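Local coordinates for TCP pilus virulence regulatory protein (Vibrio cholerae, PDB 4MLO) that probably activates transcription of virulence genes as an AraC-family DNA-binding regulator and holds the fatty acid palmitoleic acid in a pocket, at residues H121-V126 with S149-K154; K62-Q67 with K173-V178; W186-I191 with V211-L216. One frame throughout, in Å; residues are numbered along the deposited sequence.

Contact 1 of 3, residues H121-V126 with S149-K154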
ATOM      1  N   HIS A 121      20.097   4.831 -12.671  1.00 43.88           N
ATOM      2  CA  HIS A 121      20.027   6.287 -12.573  1.00 44.17           C
ATOM      3  C   HIS A 121      18.730   6.832 -13.160  1.00 39.43           C
ATOM      4  O   HIS A 121      17.998   7.577 -12.499  1.00 37.15           O
ATOM      5  CB  HIS A 121      21.239   6.915 -13.282  1.00 40.19           C
ATOM      6  N   ASN A 122      18.433   6.470 -14.409  1.00 36.97           N
ATOM      7  CA  ASN A 122      17.302   7.070 -15.105  1.00 35.08           C
ATOM      8  C   ASN A 122      15.983   6.784 -14.380  1.00 34.33           C
ATOM      9  O   ASN A 122      15.121   7.668 -14.278  1.00 33.10           O
ATOM     10  CB  ASN A 122      17.265   6.554 -16.542  1.00 37.25           C
ATOM     11  N   ASP A 123      15.823   5.566 -13.840  1.00 40.74           N
ATOM     12  CA  ASP A 123      14.553   5.183 -13.218  1.00 35.12           C
ATOM     13  C   ASP A 123      14.295   5.962 -11.930  1.00 31.76           C
ATOM     14  O   ASP A 123      13.165   6.408 -11.683  1.00 32.02           O
ATOM     15  CB  ASP A 123      14.529   3.675 -12.930  1.00 35.19           C
ATOM     16  CG  ASP A 123      14.253   2.828 -14.174  1.00 38.65           C
ATOM     17  OD1 ASP A 123      14.457   1.593 -14.097  1.00 37.93           O
ATOM     18  OD2 ASP A 123      13.858   3.382 -15.225  1.00 42.09           O
ATOM     19  N   ILE A 124      15.308   6.107 -11.073  1.00 31.05           N
ATOM     20  CA  ILE A 124      15.069   6.811  -9.814  1.00 32.93           C
ATOM     21  C   ILE A 124      14.820   8.288 -10.093  1.00 38.79           C
ATOM     22  O   ILE A 124      14.090   8.963  -9.352  1.00 33.97           O
ATOM     23  CB  ILE A 124      16.239   6.567  -8.832  1.00 40.53           C
ATOM     24  CG1 ILE A 124      15.842   6.935  -7.399  1.00 42.00           C
ATOM     25  CG2 ILE A 124      17.487   7.336  -9.233  1.00 44.38           C
ATOM     26  CD1 ILE A 124      14.758   6.054  -6.811  1.00 42.48           C
ATOM     27  N   ALA A 125      15.363   8.803 -11.196  1.00 42.89           N
ATOM     28  CA  ALA A 125      15.105  10.190 -11.558  1.00 34.90           C
ATOM     29  C   ALA A 125      13.638  10.408 -11.900  1.00 35.62           C
ATOM     30  O   ALA A 125      13.042  11.409 -11.480  1.00 38.09           O
ATOM     31  CB  ALA A 125      15.999  10.597 -12.731  1.00 41.38           C
ATOM     32  N   VAL A 126      13.029   9.484 -12.651  1.00 31.21           N
ATOM     33  CA  VAL A 126      11.631   9.660 -13.036  1.00 34.34           C
ATOM     34  C   VAL A 126      10.729   9.580 -11.807  1.00 31.78           C
ATOM     35  O   VAL A 126       9.826  10.405 -11.629  1.00 26.79           O
ATOM     36  CB  VAL A 126      11.229   8.623 -14.105  1.00 35.34           C
ATOM     37  CG1 VAL A 126       9.721   8.640 -14.337  1.00 36.99           C
ATOM     38  CG2 VAL A 126      11.994   8.890 -15.414  1.00 36.84           C
ATOM     39  N   SER A 149       4.331   0.454 -16.837  1.00 19.18           N
ATOM     40  CA  SER A 149       4.140  -0.922 -17.274  1.00 22.94           C
ATOM     41  C   SER A 149       5.480  -1.643 -17.412  1.00 26.16           C
ATOM     42  O   SER A 149       5.611  -2.801 -17.001  1.00 26.23           O
ATOM     43  CB  SER A 149       3.337  -0.975 -18.586  1.00 26.42           C
ATOM     44  OG  SER A 149       3.957  -0.229 -19.606  1.00 33.73           O
ATOM     45  N   GLY A 150       6.495  -0.980 -17.972  1.00 20.35           N
ATOM     46  CA  GLY A 150       7.794  -1.625 -18.096  1.00 20.15           C
ATOM     47  C   GLY A 150       8.451  -1.864 -16.745  1.00 24.53           C
ATOM     48  O   GLY A 150       9.101  -2.892 -16.530  1.00 24.40           O
ATOM     49  N   PHE A 151       8.278  -0.926 -15.815  1.00 21.89           N
ATOM     50  CA  PHE A 151       8.846  -1.071 -14.472  1.00 23.86           C
ATOM     51  C   PHE A 151       8.222  -2.262 -13.748  1.00 23.51           C
ATOM     52  O   PHE A 151       8.927  -3.135 -13.226  1.00 23.28           O
ATOM     53  CB  PHE A 151       8.630   0.220 -13.680  1.00 22.41           C
ATOM     54  CG  PHE A 151       9.467   0.314 -12.423  1.00 24.17           C
ATOM     55  CD1 PHE A 151      10.694   0.937 -12.443  1.00 30.49           C
ATOM     56  CD2 PHE A 151       9.038  -0.246 -11.245  1.00 24.04           C
ATOM     57  CE1 PHE A 151      11.463   1.009 -11.291  1.00 28.93           C
ATOM     58  CE2 PHE A 151       9.807  -0.181 -10.110  1.00 28.78           C
ATOM     59  CZ  PHE A 151      11.015   0.444 -10.142  1.00 26.88           C
ATOM     60  N   PHE A 152       6.895  -2.320 -13.719  1.00 19.48           N
ATOM     61  CA  PHE A 152       6.217  -3.443 -13.089  1.00 21.20           C
ATOM     62  C   PHE A 152       6.560  -4.746 -13.791  1.00 25.61           C
ATOM     63  O   PHE A 152       6.739  -5.779 -13.139  1.00 21.60           O
ATOM     64  CB  PHE A 152       4.703  -3.226 -13.100  1.00 19.24           C
ATOM     65  CG  PHE A 152       4.235  -2.016 -12.323  1.00 22.47           C
ATOM     66  CD1 PHE A 152       4.954  -1.533 -11.245  1.00 22.56           C
ATOM     67  CD2 PHE A 152       3.055  -1.371 -12.667  1.00 22.98           C
ATOM     68  CE1 PHE A 152       4.524  -0.430 -10.538  1.00 24.07           C
ATOM     69  CE2 PHE A 152       2.617  -0.253 -11.942  1.00 20.32           C
ATOM     70  CZ  PHE A 152       3.346   0.200 -10.881  1.00 22.21           C
ATOM     71  N   SER A 153       6.648  -4.725 -15.125  1.00 20.24           N
ATOM     72  CA  SER A 153       7.023  -5.933 -15.853  1.00 20.21           C
ATOM     73  C   SER A 153       8.380  -6.492 -15.404  1.00 19.33           C
ATOM     74  O   SER A 153       8.526  -7.710 -15.233  1.00 26.20           O
ATOM     75  CB  SER A 153       7.029  -5.667 -17.357  1.00 26.75           C
ATOM     76  OG  SER A 153       5.694  -5.547 -17.804  1.00 32.82           O
ATOM     77  N   LYS A 154       9.405  -5.646 -15.286  1.00 22.68           N
ATOM     78  CA  LYS A 154      10.711  -6.197 -14.920  1.00 24.47           C
ATOM     79  C   LYS A 154      10.749  -6.618 -13.455  1.00 20.58           C
ATOM     80  O   LYS A 154      11.421  -7.603 -13.125  1.00 20.25           O
ATOM     81  CB  LYS A 154      11.840  -5.223 -15.261  1.00 29.10           C
ATOM     82  CG  LYS A 154      11.796  -3.850 -14.632  1.00 28.35           C
ATOM     83  CD  LYS A 154      12.819  -2.953 -15.329  1.00 29.35           C
ATOM     84  CE  LYS A 154      12.899  -1.580 -14.686  1.00 31.07           C
ATOM     85  NZ  LYS A 154      13.823  -0.659 -15.422  1.00 41.09           N
TER
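Lys154 reaches out from helix 141-159 to meet Asp123 near the start of helix 121-131, and this ionic pair is the main link between the two segments. Its NZ donates to OD1 of Asp123 over 2.7 Å, a hydrogen bond inside a salt bridge. The lone pair used is the syn one, on the side of the other carboxylate oxygen, yet NZ stays 4.0 Å from OD2 of Asp123, so the grip is one-pronged. The two side chains approach from opposite directions. Lysine suits the place because its chain is long: CG sits between the backbone N and the carbonyl carbon (chi1 58°), and from there an extended chain carries the ammonium group across. A short aspartate is enough on the other side.

Both partners belong to helices of the cupin-like N-terminal domain, a fold built round antiparallel strands. The salt bridge lies in the partly exposed margin between these helices, while Phe151 beside it is buried.

Van der Waals contact is slight. Asp123 OD1 comes within 4.1 Å of CE1 of Phe151, at a slant to the ring, and the ring also meets Trp117 edge-to-face and touches Met32 of strand 31-35. Phenylalanine thus fills the interior while the charges stay at the partly exposed side.

Within helix 141-159, Ser153 OG donates back to Ser149 O at 2.9 Å from above the carbonyl plane, a common way for a helical serine to satisfy its hydroxyl. Ser153 N reaches the same oxygen from the opposite face.

Contact 2 of 3, residues K62-Q67 with K173-V178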
ATOM      1  N   LYS A  62       1.847  -4.503  -2.763  1.00 17.34           N
ATOM      2  CA  LYS A  62       0.731  -4.915  -3.611  1.00 14.33           C
ATOM      3  C   LYS A  62      -0.605  -4.500  -3.009  1.00 15.64           C
ATOM      4  O   LYS A  62      -0.840  -4.615  -1.800  1.00 15.67           O
ATOM      5  CB  LYS A  62       0.755  -6.429  -3.815  1.00 16.66           C
ATOM      6  CG  LYS A  62      -0.209  -6.882  -4.859  1.00 23.04           C
ATOM      7  CD  LYS A  62      -0.379  -8.375  -4.844  1.00 34.20           C
ATOM      8  CE  LYS A  62       0.904  -9.070  -5.063  1.00 31.74           C
ATOM      9  NZ  LYS A  62       0.639 -10.536  -5.220  1.00 49.23           N
ATOM     10  N   LYS A  63      -1.499  -4.032  -3.870  1.00 14.12           N
ATOM     11  CA  LYS A  63      -2.843  -3.684  -3.446  1.00 10.67           C
ATOM     12  C   LYS A  63      -3.525  -4.899  -2.846  1.00 14.48           C
ATOM     13  O   LYS A  63      -3.356  -6.025  -3.330  1.00 14.59           O
ATOM     14  CB  LYS A  63      -3.651  -3.175  -4.639  1.00 15.19           C
ATOM     15  CG  LYS A  63      -5.008  -2.634  -4.257  1.00 17.18           C
ATOM     16  CD  LYS A  63      -5.852  -2.251  -5.475  1.00 20.11           C
ATOM     17  CE  LYS A  63      -7.189  -1.718  -5.016  1.00 27.44           C
ATOM     18  NZ  LYS A  63      -8.164  -1.498  -6.119  1.00 35.91           N
ATOM     19  N   ASN A  64      -4.274  -4.650  -1.769  1.00 12.93           N
ATOM     20  CA  ASN A  64      -5.068  -5.621  -1.001  1.00 13.46           C
ATOM     21  C   ASN A  64      -4.204  -6.530  -0.154  1.00 14.64           C
ATOM     22  O   ASN A  64      -4.705  -7.479   0.436  1.00 17.75           O
ATOM     23  CB  ASN A  64      -5.995  -6.464  -1.883  1.00 16.61           C
ATOM     24  CG  ASN A  64      -7.068  -5.632  -2.534  1.00 21.14           C
ATOM     25  OD1 ASN A  64      -7.610  -4.706  -1.937  1.00 19.33           O
ATOM     26  ND2 ASN A  64      -7.352  -5.925  -3.792  1.00 14.06           N
ATOM     27  N   SER A  65      -2.912  -6.248  -0.044  1.00 13.70           N
ATOM     28  CA  SER A  65      -2.106  -7.038   0.853  1.00 15.22           C
ATOM     29  C   SER A  65      -2.278  -6.518   2.280  1.00 15.93           C
ATOM     30  O   SER A  65      -2.730  -5.400   2.507  1.00 13.99           O
ATOM     31  CB  SER A  65      -0.631  -7.000   0.443  1.00 17.39           C
ATOM     32  OG  SER A  65      -0.101  -5.677   0.492  1.00 15.99           O
ATOM     33  N   ILE A  66      -1.892  -7.347   3.239  1.00 14.92           N
ATOM     34  CA  ILE A  66      -1.907  -6.999   4.659  1.00 14.43           C
ATOM     35  C   ILE A  66      -0.468  -7.089   5.128  1.00 17.77           C
ATOM     36  O   ILE A  66       0.088  -8.188   5.256  1.00 20.57           O
ATOM     37  CB  ILE A  66      -2.814  -7.928   5.479  1.00 19.33           C
ATOM     38  CG1 ILE A  66      -4.259  -7.833   5.010  1.00 20.31           C
ATOM     39  CG2 ILE A  66      -2.699  -7.606   6.984  1.00 23.94           C
ATOM     40  CD1 ILE A  66      -4.874  -6.482   5.116  1.00 34.25           C
ATOM     41  N   GLN A  67       0.139  -5.932   5.390  1.00 14.78           N
ATOM     42  CA  GLN A  67       1.572  -5.838   5.629  1.00 14.73           C
ATOM     43  C   GLN A  67       1.927  -5.876   7.112  1.00 14.02           C
ATOM     44  O   GLN A  67       1.209  -5.336   7.963  1.00 14.56           O
ATOM     45  CB  GLN A  67       2.106  -4.556   5.007  1.00 15.17           C
ATOM     46  CG  GLN A  67       1.953  -4.482   3.485  1.00 12.74           C
ATOM     47  CD  GLN A  67       2.909  -5.396   2.755  1.00 20.78           C
ATOM     48  OE1 GLN A  67       3.928  -5.795   3.292  1.00 23.50           O
ATOM     49  NE2 GLN A  67       2.603  -5.694   1.483  1.00 19.85           N
ATOM     50  N   LYS A 173     -12.623  -8.484  -4.626  1.00 16.21           N
ATOM     51  CA  LYS A 173     -14.075  -8.457  -4.491  1.00 15.24           C
ATOM     52  C   LYS A 173     -14.489  -8.164  -3.049  1.00 14.06           C
ATOM     53  O   LYS A 173     -15.399  -7.366  -2.806  1.00 12.83           O
ATOM     54  CB  LYS A 173     -14.681  -9.779  -4.957  1.00 17.19           C
ATOM     55  CG  LYS A 173     -14.665  -9.982  -6.458  1.00 20.52           C
ATOM     56  CD  LYS A 173     -15.374 -11.294  -6.799  1.00 33.55           C
ATOM     57  CE  LYS A 173     -15.161 -11.685  -8.248  1.00 41.40           C
ATOM     58  NZ  LYS A 173     -15.609 -10.613  -9.172  1.00 51.16           N
ATOM     59  N   ILE A 174     -13.851  -8.825  -2.088  1.00 14.51           N
ATOM     60  CA  ILE A 174     -14.167  -8.594  -0.676  1.00 13.41           C
ATOM     61  C   ILE A 174     -13.856  -7.159  -0.290  1.00 13.96           C
ATOM     62  O   ILE A 174     -14.685  -6.460   0.293  1.00 11.12           O
ATOM     63  CB  ILE A 174     -13.390  -9.576   0.211  1.00 12.41           C
ATOM     64  CG1 ILE A 174     -13.813 -11.044  -0.053  1.00 11.09           C
ATOM     65  CG2 ILE A 174     -13.490  -9.176   1.683  1.00 13.51           C
ATOM     66  CD1 ILE A 174     -12.864 -12.024   0.601  1.00 14.45           C
ATOM     67  N   SER A 175     -12.628  -6.707  -0.578  1.00 13.54           N
ATOM     68  CA  SER A 175     -12.203  -5.366  -0.201  0.50 15.93           C
ATOM     69  C   SER A 175     -13.064  -4.295  -0.847  1.00 13.95           C
ATOM     70  O   SER A 175     -13.427  -3.304  -0.208  1.00 15.50           O
ATOM     71  CB  SER A 175     -10.736  -5.175  -0.580  0.50 16.37           C
ATOM     72  OG  SER A 175      -9.948  -6.215  -0.017  0.50 19.88           O
ATOM     73  N   CYS A 176     -13.383  -4.461  -2.141  1.00 12.25           N
ATOM     74  CA  CYS A 176     -14.199  -3.484  -2.852  1.00 16.84           C
ATOM     75  C   CYS A 176     -15.580  -3.367  -2.226  1.00 13.25           C
ATOM     76  O   CYS A 176     -16.142  -2.271  -2.091  1.00 15.05           O
ATOM     77  CB  CYS A 176     -14.316  -3.905  -4.307  1.00 23.94           C
ATOM     78  SG  CYS A 176     -15.091  -2.729  -5.361  1.00 34.58           S
ATOM     79  N   LEU A 177     -16.151  -4.499  -1.864  1.00 10.80           N
ATOM     80  CA  LEU A 177     -17.441  -4.508  -1.213  1.00 12.16           C
ATOM     81  C   LEU A 177     -17.395  -3.750   0.110  1.00 12.89           C
ATOM     82  O   LEU A 177     -18.228  -2.877   0.364  1.00 12.37           O
ATOM     83  CB  LEU A 177     -17.875  -5.959  -1.013  1.00 12.89           C
ATOM     84  CG  LEU A 177     -19.127  -6.185  -0.189  1.00 14.49           C
ATOM     85  CD1 LEU A 177     -20.359  -5.662  -0.973  1.00 15.54           C
ATOM     86  CD2 LEU A 177     -19.298  -7.668   0.146  1.00 19.01           C
ATOM     87  N   VAL A 178     -16.393  -4.031   0.950  1.00 11.76           N
ATOM     88  CA  VAL A 178     -16.320  -3.354   2.240  1.00 10.74           C
ATOM     89  C   VAL A 178     -16.155  -1.852   2.043  1.00 12.58           C
ATOM     90  O   VAL A 178     -16.764  -1.030   2.755  1.00 12.85           O
ATOM     91  CB  VAL A 178     -15.162  -3.956   3.061  1.00  9.70           C
ATOM     92  CG1 VAL A 178     -14.916  -3.148   4.336  1.00 10.35           C
ATOM     93  CG2 VAL A 178     -15.464  -5.394   3.429  1.00  9.23           C
TER
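A type II beta turn from Lys62 to Ser65 leads from strand 57-61 of the cupin-like domain into strand 66-73, and its tip joins this connection to helix 170-180, more than 100 residues further along the chain. Asn64 occupies the third position of the turn, with the positive phi (74°) that this place requires; asparagine tolerates such a backbone better than most residues with a side chain. The contact consists of Asn64 and Ser175, both buried and both pointing toward the other segment.

In the Ser175 conformer described, one of two, Asn64 OD1 lies 3.4 Å from Ser175 OG and equally 3.4 Å from Ser175 CB, so the amide oxygen rests against the CB-OG bond. No hydrogen bond joins the two. With OG anti to the carbonyl carbon (chi1 -54°), this serine hydroxyl stays near its own helix, where it bonds to Met171 O. Asn64 OD1 is bonded to the hydroxyl of Tyr26, and Asn64 ND2 to Glu172 of the same helix as Ser175.

Behind the tip, the turn is held by its own polar groups. Ser65 OG donates to Lys62 O over 2.6 Å in the carbonyl plane, and Ser65 N makes a longer bond of 3.2 Å to that same Lys62 O. Gln67 NE2 in turn donates to Ser65 OG at 2.9 Å. Serine suits this position because its hydroxyl can accept and donate at once.

The chemistry implies polar groups that are satisfied by neighbours and merely abut each other: the short serine lets the Asn64 amide lie against the helix, while Asn64 ND2 supplies the direct bond through Glu172.

Contact 3 of 3, residues W186-I191 with V211-L216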
ATOM      1  N   TRP A 186     -20.478  -5.037   8.932  1.00 10.20           N
ATOM      2  CA  TRP A 186     -20.140  -6.211   8.132  1.00  9.26           C
ATOM      3  C   TRP A 186     -19.914  -7.439   9.006  1.00  8.97           C
ATOM      4  O   TRP A 186     -19.239  -7.387  10.037  1.00 11.07           O
ATOM      5  CB  TRP A 186     -18.869  -5.979   7.314  1.00 11.32           C
ATOM      6  CG  TRP A 186     -18.970  -4.934   6.275  1.00 10.85           C
ATOM      7  CD1 TRP A 186     -18.416  -3.698   6.324  1.00 10.59           C
ATOM      8  CD2 TRP A 186     -19.643  -5.032   5.030  1.00  9.73           C
ATOM      9  NE1 TRP A 186     -18.691  -3.005   5.155  1.00 10.15           N
ATOM     10  CE2 TRP A 186     -19.445  -3.801   4.345  1.00 10.77           C
ATOM     11  CE3 TRP A 186     -20.419  -6.024   4.418  1.00 12.28           C
ATOM     12  CZ2 TRP A 186     -19.975  -3.548   3.098  1.00 12.45           C
ATOM     13  CZ3 TRP A 186     -20.925  -5.770   3.173  1.00 15.20           C
ATOM     14  CH2 TRP A 186     -20.706  -4.534   2.528  1.00 14.31           C
ATOM     15  N   ARG A 187     -20.480  -8.554   8.556  1.00 10.52           N
ATOM     16  CA  ARG A 187     -20.284  -9.886   9.112  1.00 10.57           C
ATOM     17  C   ARG A 187     -19.988 -10.840   7.949  1.00 10.18           C
ATOM     18  O   ARG A 187     -20.271 -10.541   6.791  1.00  9.15           O
ATOM     19  CB  ARG A 187     -21.572 -10.356   9.819  1.00 15.51           C
ATOM     20  CG  ARG A 187     -22.137  -9.440  10.891  1.00 25.16           C
ATOM     21  CD  ARG A 187     -23.671  -9.661  11.063  1.00 33.40           C
ATOM     22  NE  ARG A 187     -24.429  -9.545   9.800  1.00 43.87           N
ATOM     23  CZ  ARG A 187     -25.748  -9.724   9.689  1.00 42.42           C
ATOM     24  NH1 ARG A 187     -26.472 -10.008  10.759  1.00 36.13           N
ATOM     25  NH2 ARG A 187     -26.351  -9.609   8.511  1.00 32.59           N
ATOM     26  N   TRP A 188     -19.449 -12.024   8.259  1.00 11.19           N
ATOM     27  CA  TRP A 188     -19.066 -12.934   7.194  1.00  9.69           C
ATOM     28  C   TRP A 188     -20.247 -13.271   6.306  1.00 10.69           C
ATOM     29  O   TRP A 188     -20.069 -13.459   5.103  1.00 10.59           O
ATOM     30  CB  TRP A 188     -18.464 -14.213   7.786  1.00  8.93           C
ATOM     31  CG  TRP A 188     -17.014 -14.375   7.597  1.00 10.00           C
ATOM     32  CD1 TRP A 188     -16.069 -14.535   8.586  1.00  9.09           C
ATOM     33  CD2 TRP A 188     -16.315 -14.500   6.358  1.00  9.48           C
ATOM     34  NE1 TRP A 188     -14.848 -14.751   8.031  1.00 10.42           N
ATOM     35  CE2 TRP A 188     -14.954 -14.716   6.665  1.00 12.13           C
ATOM     36  CE3 TRP A 188     -16.698 -14.461   5.020  1.00  9.91           C
ATOM     37  CZ2 TRP A 188     -13.989 -14.875   5.689  1.00 10.29           C
ATOM     38  CZ3 TRP A 188     -15.748 -14.620   4.047  1.00 11.27           C
ATOM     39  CH2 TRP A 188     -14.384 -14.845   4.382  1.00 13.45           C
ATOM     40  N   ALA A 189     -21.456 -13.375   6.883  1.00 12.36           N
ATOM     41  CA  ALA A 189     -22.593 -13.789   6.084  1.00 10.08           C
ATOM     42  C   ALA A 189     -22.891 -12.762   5.018  1.00 10.35           C
ATOM     43  O   ALA A 189     -23.331 -13.115   3.911  1.00 12.24           O
ATOM     44  CB  ALA A 189     -23.836 -14.012   6.951  1.00 12.77           C
ATOM     45  N   ASP A 190     -22.685 -11.478   5.328  1.00 10.25           N
ATOM     46  CA  ASP A 190     -22.921 -10.433   4.336  1.00  8.65           C
ATOM     47  C   ASP A 190     -21.980 -10.569   3.155  1.00 10.73           C
ATOM     48  O   ASP A 190     -22.357 -10.315   2.012  1.00 13.14           O
ATOM     49  CB  ASP A 190     -22.733  -9.055   4.964  1.00 11.17           C
ATOM     50  CG  ASP A 190     -23.618  -8.815   6.115  1.00 22.10           C
ATOM     51  OD1 ASP A 190     -23.099  -8.457   7.195  1.00 16.13           O
ATOM     52  OD2 ASP A 190     -24.846  -8.925   5.962  1.00 19.02           O
ATOM     53  N   ILE A 191     -20.719 -10.923   3.417  1.00 10.56           N
ATOM     54  CA  ILE A 191     -19.767 -11.082   2.336  1.00  9.92           C
ATOM     55  C   ILE A 191     -20.150 -12.257   1.459  1.00 12.00           C
ATOM     56  O   ILE A 191     -20.076 -12.177   0.215  1.00 11.22           O
ATOM     57  CB  ILE A 191     -18.346 -11.251   2.914  1.00 12.93           C
ATOM     58  CG1 ILE A 191     -18.002 -10.119   3.898  1.00 20.70           C
ATOM     59  CG2 ILE A 191     -17.296 -11.391   1.828  1.00 15.91           C
ATOM     60  CD1 ILE A 191     -17.918  -8.745   3.306  1.00 20.75           C
ATOM     61  N   VAL A 211      -5.230 -12.930   8.918  1.00 11.94           N
ATOM     62  CA  VAL A 211      -6.165 -12.106   9.669  1.00 11.71           C
ATOM     63  C   VAL A 211      -7.481 -12.837   9.817  1.00 14.17           C
ATOM     64  O   VAL A 211      -7.892 -13.592   8.929  1.00 16.89           O
ATOM     65  CB  VAL A 211      -6.468 -10.732   9.022  1.00 14.12           C
ATOM     66  CG1 VAL A 211      -5.306  -9.786   9.226  1.00 15.59           C
ATOM     67  CG2 VAL A 211      -6.829 -10.887   7.542  1.00 17.15           C
ATOM     68  N   LYS A 212      -8.140 -12.582  10.928  1.00 14.32           N
ATOM     69  CA  LYS A 212      -9.534 -12.958  11.091  1.00 13.26           C
ATOM     70  C   LYS A 212     -10.410 -11.792  10.632  1.00 10.20           C
ATOM     71  O   LYS A 212      -9.927 -10.684  10.364  1.00 12.44           O
ATOM     72  CB  LYS A 212      -9.812 -13.336  12.535  1.00 19.75           C
ATOM     73  CG  LYS A 212      -9.159 -14.661  12.958  1.00 26.03           C
ATOM     74  CD  LYS A 212      -9.299 -14.880  14.451  1.00 41.40           C
ATOM     75  N   PHE A 213     -11.730 -12.032  10.581  1.00 10.93           N
ATOM     76  CA  PHE A 213     -12.646 -11.090   9.932  1.00 10.17           C
ATOM     77  C   PHE A 213     -12.599  -9.709  10.573  1.00  9.89           C
ATOM     78  O   PHE A 213     -12.487  -8.687   9.872  1.00 10.18           O
ATOM     79  CB  PHE A 213     -14.075 -11.636   9.971  1.00 12.71           C
ATOM     80  CG  PHE A 213     -15.047 -10.861   9.111  1.00 11.33           C
ATOM     81  CD1 PHE A 213     -15.160 -11.148   7.757  1.00 12.66           C
ATOM     82  CD2 PHE A 213     -15.843  -9.853   9.656  1.00 14.79           C
ATOM     83  CE1 PHE A 213     -16.067 -10.441   6.936  1.00 16.17           C
ATOM     84  CE2 PHE A 213     -16.752  -9.158   8.834  1.00 11.83           C
ATOM     85  CZ  PHE A 213     -16.840  -9.443   7.495  1.00 15.37           C
ATOM     86  N   ARG A 214     -12.651  -9.658  11.910  1.00 11.27           N
ATOM     87  CA  ARG A 214     -12.642  -8.363  12.595  1.00 13.52           C
ATOM     88  C   ARG A 214     -11.370  -7.593  12.287  1.00 11.25           C
ATOM     89  O   ARG A 214     -11.415  -6.365  12.109  1.00 10.53           O
ATOM     90  CB  ARG A 214     -12.769  -8.551  14.105  1.00 17.97           C
ATOM     91  CG  ARG A 214     -12.692  -7.223  14.854  1.00 23.82           C
ATOM     92  CD  ARG A 214     -12.923  -7.329  16.356  1.00 39.43           C
ATOM     93  NE  ARG A 214     -12.063  -8.292  17.039  1.00 47.66           N
ATOM     94  CZ  ARG A 214     -10.792  -8.081  17.377  1.00 55.50           C
ATOM     95  NH1 ARG A 214     -10.175  -6.944  17.055  1.00 58.16           N
ATOM     96  NH2 ARG A 214     -10.118  -9.033  18.007  1.00 54.97           N
ATOM     97  N   GLU A 215     -10.226  -8.280  12.261  1.00 12.32           N
ATOM     98  CA  GLU A 215      -8.950  -7.646  11.941  0.50 11.55           C
ATOM     99  C   GLU A 215      -8.932  -7.136  10.504  1.00 11.46           C
ATOM    100  O   GLU A 215      -8.380  -6.071  10.222  1.00 11.87           O
ATOM    101  CB  GLU A 215      -7.779  -8.620  12.183  0.50 14.86           C
ATOM    102  CG  GLU A 215      -7.726  -9.211  13.603  0.50 21.66           C
ATOM    103  CD  GLU A 215      -6.683 -10.319  13.785  0.50 21.54           C
ATOM    104  OE1 GLU A 215      -6.707 -11.357  13.091  0.50 12.51           O
ATOM    105  OE2 GLU A 215      -5.829 -10.171  14.681  0.50 27.52           O
ATOM    106  N   LEU A 216      -9.535  -7.891   9.568  1.00 10.35           N
ATOM    107  CA  LEU A 216      -9.613  -7.398   8.202  1.00 11.79           C
ATOM    108  C   LEU A 216     -10.430  -6.116   8.116  1.00 11.76           C
ATOM    109  O   LEU A 216     -10.006  -5.142   7.480  1.00 10.39           O
ATOM    110  CB  LEU A 216     -10.247  -8.444   7.296  1.00 10.54           C
ATOM    111  CG  LEU A 216     -10.474  -7.941   5.868  1.00 12.91           C
ATOM    112  CD1 LEU A 216      -9.145  -7.649   5.197  1.00 16.82           C
ATOM    113  CD2 LEU A 216     -11.287  -8.930   5.061  1.00 18.06           C
TER
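Phe213 pushes its ring into a niche formed by Trp186, the backbone carbonyl carbon of Arg187, Trp188 and Ile191, and this is the closely packed part of the contact. Its CG stands anti to the backbone N (chi1 -169°), which sends the ring toward helix 188-195. CD1 of Phe213 lies over one face of the Trp188 indole, 3.6 Å from Trp188 CD1. The planes are inclined at 38°, neither a parallel stack nor edge-to-face. Ile191 CG1 meets the ring at its edge, 3.6 Å from Phe213 CE1. Near the plane elsewhere on the rim, Trp186 O comes within 3.3 Å of Phe213 CE2, while Trp188 N lies over a ring face. A flat, wholly apolar phenylalanine fits such a slot.

The outer side is polar and takes little part. The side chain of Arg187, the N-cap residue of helix 188-195, starts out away from the other segment, and its guanidinium grips Asp190 side-on: NE donates to OD1, and NH2 to OD2 at 3.0 Å and 176°. Asp190 OD1 also accepts from the backbone N of Arg187, which ties the first turn together.

Helices 188-195 and 199-207, followed by the long helix 213-230, are consistent with the first helix-turn-helix unit of an AraC-family DNA-binding domain; Phe213 packs the start of the long helix against the first helix of that unit. Around Phe213, Trp186 and Ile191 rest on Leu177 of helix 170-180, whereas Trp188 touches Leu202 and Leu206 of helix 199-207; Val211 reaches Ile66 of strand 66-73.

Overall arrangement
Contact 2 is the most central and fully buried of the three, whereas contacts 1 and 3 are only partly buried and lie on opposite sides of the chain's centre, their centres 37 Å apart. Contact 1 joins two helices of the cupin-like domain by charge at a solvent margin; contact 3 joins helices by aromatic and aliphatic packing; contact 2 sets polar groups of a turn against a helix. Contacts 2 and 3 touch directly through helix 170-180, where Leu177 packs on Trp186 and Ile191, and Ile174 on Ile191. Contact 1 is nested along the chain inside the loop that contact 2 closes, with nearest atoms about 9 Å apart.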